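PDB 3VRH: tRNA-5-methyluridine(54) 2-sulfurtransferase from Pyrococcus horikoshii, which catalyses the ATP-dependent 2-thiolation of 5-methyluridine 54 in the T loop of tRNA, which stabilises the tRNAs of thermophiles against heat. Local coordinates for residues I151-N156 / K192-Y197. Residues are numbered along the deposited sequence; the frame is centred on the assembly and turned at random.
Sequences IATGHN and KVKPLY. With BCN (bicine), chain D.
H155 lies between K194 and the bound bicine. The extended lysine chain crosses one face of the imidazole, its CE 3.9 Å from the ring centroid of H155 and 21° off the normal, a CH-pi contact; bicine O21 approaches the opposite face, 3.7 Å from H155 NE2. A 2.9 Å hydrogen bond between T153 OG1 and H155 ND1 helps set the ring's rotation, OG1 lying off the ring plane on the K194 side. T153 can offer this hydroxyl because chi1 of 65° sets OG1 between its backbone N and carbonyl carbon. Replacing H155 by an alanine is likely to cost the T153 hydroxyl this partner and K194 CE its ring face.

Behind these side chains, parallel strands 150-152 and 191-193 pair through V193 N to I151 O (2.8 Å) and T153 N to V193 O (3.0 Å). Where they diverge, one water bridges the gap, donating to T153 O and H155 O and accepting from L196 N; K194-Y197 forms a type I turn there. N156 caps helix 157-169, and Y197 OH bonds E160 on that helix.

T153, G154 and H155 thus follow a strand's C-terminal end in the PP-loop domain, where G154 binds ATP. K194 NZ lies 4.3 Å from H155 NE2, so the lysine brings positive charge, probably partly offset by its weak, long ion pair with E160, to the imidazole face turned from bicine.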
loop_
_atom_site.group_PDB
_atom_site.type_symbol
_atom_site.label_atom_id
_atom_site.label_comp_id
_atom_site.label_asym_id
_atom_site.label_seq_id
_atom_site.Cartn_x
_atom_site.Cartn_y
_atom_site.Cartn_z
ATOM N N ILE A 151 24.632 -12.077 9.570
ATOM C CA ILE A 151 23.943 -12.921 8.608
ATOM C C ILE A 151 23.514 -12.016 7.464
ATOM O O ILE A 151 22.861 -10.992 7.684
ATOM C CB ILE A 151 22.697 -13.549 9.242
ATOM C CG1 ILE A 151 23.102 -14.521 10.341
ATOM C CG2 ILE A 151 21.824 -14.216 8.194
ATOM C CD1 ILE A 151 21.956 -14.991 11.185
ATOM N N ALA A 152 23.899 -12.370 6.247
ATOM C CA ALA A 152 23.442 -11.641 5.064
ATOM C C ALA A 152 22.385 -12.469 4.327
ATOM O O ALA A 152 22.593 -13.660 4.091
ATOM C CB ALA A 152 24.606 -11.335 4.149
ATOM N N THR A 153 21.249 -11.842 3.996
ATOM C CA THR A 153 20.206 -12.487 3.203
ATOM C C THR A 153 20.085 -11.838 1.813
ATOM O O THR A 153 20.702 -10.812 1.545
ATOM C CB THR A 153 18.856 -12.477 3.937
ATOM O OG1 THR A 153 18.414 -11.131 4.090
ATOM C CG2 THR A 153 18.988 -13.115 5.322
ATOM N N GLY A 154 19.304 -12.450 0.933
ATOM C CA GLY A 154 19.271 -12.077 -0.471
ATOM C C GLY A 154 18.097 -11.203 -0.911
ATOM O O GLY A 154 17.916 -10.961 -2.101
ATOM N N HIS A 155 17.313 -10.727 0.050
ATOM C CA HIS A 155 16.202 -9.812 -0.220
ATOM C C HIS A 155 16.640 -8.631 -1.061
ATOM O O HIS A 155 17.563 -7.902 -0.705
ATOM C CB HIS A 155 15.620 -9.282 1.090
ATOM C CG HIS A 155 15.082 -10.346 1.994
ATOM N ND1 HIS A 155 15.894 -11.227 2.677
ATOM C CD2 HIS A 155 13.810 -10.658 2.346
ATOM C CE1 HIS A 155 15.147 -12.045 3.399
ATOM N NE2 HIS A 155 13.878 -11.722 3.215
ATOM N N ASN A 156 15.987 -8.457 -2.195
ATOM C CA ASN A 156 16.319 -7.372 -3.099
ATOM C C ASN A 156 15.222 -6.308 -3.060
ATOM O O ASN A 156 14.283 -6.410 -2.261
ATOM C CB ASN A 156 16.555 -7.923 -4.520
ATOM C CG ASN A 156 15.313 -8.593 -5.101
ATOM O OD1 ASN A 156 14.215 -8.019 -5.082
ATOM N ND2 ASN A 156 15.475 -9.811 -5.611
ATOM N N LYS A 192 21.591 -8.925 11.131
ATOM C CA LYS A 192 21.107 -9.371 9.821
ATOM C C LYS A 192 21.102 -8.204 8.853
ATOM O O LYS A 192 20.562 -7.140 9.171
ATOM C CB LYS A 192 19.688 -9.968 9.908
ATOM C CG LYS A 192 19.641 -11.346 10.531
ATOM C CD LYS A 192 18.234 -11.946 10.615
ATOM C CE LYS A 192 17.834 -12.720 9.358
ATOM N NZ LYS A 192 16.479 -13.347 9.531
ATOM N N VAL A 193 21.694 -8.410 7.678
ATOM C CA VAL A 193 21.799 -7.375 6.656
ATOM C C VAL A 193 21.311 -7.861 5.288
ATOM O O VAL A 193 21.252 -9.065 5.029
ATOM C CB VAL A 193 23.243 -6.842 6.530
ATOM C CG1 VAL A 193 23.684 -6.187 7.817
ATOM C CG2 VAL A 193 24.207 -7.977 6.145
ATOM N N LYS A 194 20.960 -6.909 4.427
ATOM C CA LYS A 194 20.420 -7.184 3.095
ATOM C C LYS A 194 21.247 -6.398 2.076
ATOM O O LYS A 194 20.886 -5.266 1.704
ATOM C CB LYS A 194 18.926 -6.763 3.016
ATOM C CG LYS A 194 18.002 -7.593 3.897
ATOM C CD LYS A 194 16.543 -7.120 3.862
ATOM C CE LYS A 194 15.695 -7.989 4.787
ATOM N NZ LYS A 194 14.233 -7.679 4.699
ATOM N N PRO A 195 22.378 -6.970 1.647
ATOM C CA PRO A 195 23.266 -6.311 0.681
ATOM C C PRO A 195 22.646 -6.077 -0.702
ATOM O O PRO A 195 23.113 -5.219 -1.448
ATOM C CB PRO A 195 24.446 -7.294 0.561
ATOM C CG PRO A 195 24.374 -8.152 1.810
ATOM C CD PRO A 195 22.931 -8.246 2.150
ATOM N N LEU A 196 21.615 -6.838 -1.048
ATOM C CA LEU A 196 20.974 -6.667 -2.340
ATOM C C LEU A 196 19.790 -5.698 -2.249
ATOM O O LEU A 196 18.955 -5.645 -3.153
ATOM C CB LEU A 196 20.492 -8.009 -2.881
ATOM C CG LEU A 196 21.544 -9.102 -3.084
ATOM C CD1 LEU A 196 20.935 -10.237 -3.903
ATOM C CD2 LEU A 196 22.834 -8.547 -3.740
ATOM N N TYR A 197 19.740 -4.930 -1.164
ATOM C CA TYR A 197 18.645 -3.983 -0.926
ATOM C C TYR A 197 18.282 -3.084 -2.103
ATOM O O TYR A 197 17.116 -2.756 -2.281
ATOM C CB TYR A 197 18.940 -3.107 0.299
ATOM C CG TYR A 197 17.697 -2.543 0.967
ATOM C CD1 TYR A 197 16.856 -3.366 1.723
ATOM C CD2 TYR A 197 17.379 -1.186 0.867
ATOM C CE1 TYR A 197 15.710 -2.860 2.336
ATOM C CE2 TYR A 197 16.248 -0.664 1.490
ATOM C CZ TYR A 197 15.410 -1.503 2.226
ATOM O OH TYR A 197 14.271 -0.980 2.848
HETATM N N1 BCN D . 16.733 -15.495 0.713
HETATM C C1 BCN D . 16.251 -14.332 -0.138
HETATM C C2 BCN D . 14.779 -14.162 -0.187
HETATM O O21 BCN D . 14.110 -14.571 0.796
HETATM O O22 BCN D . 14.226 -13.655 -1.188
HETATM C C3 BCN D . 16.833 -16.743 -0.091
HETATM C C4 BCN D . 16.896 -16.632 -1.629
HETATM O O4 BCN D . 17.521 -17.418 -2.296
HETATM C C5 BCN D . 18.043 -15.180 1.279
HETATM C C6 BCN D . 18.479 -16.107 2.331
HETATM O O6 BCN D . 19.362 -15.822 3.070
HETATM O O HOH W 1 19.909 -8.766 0.398
#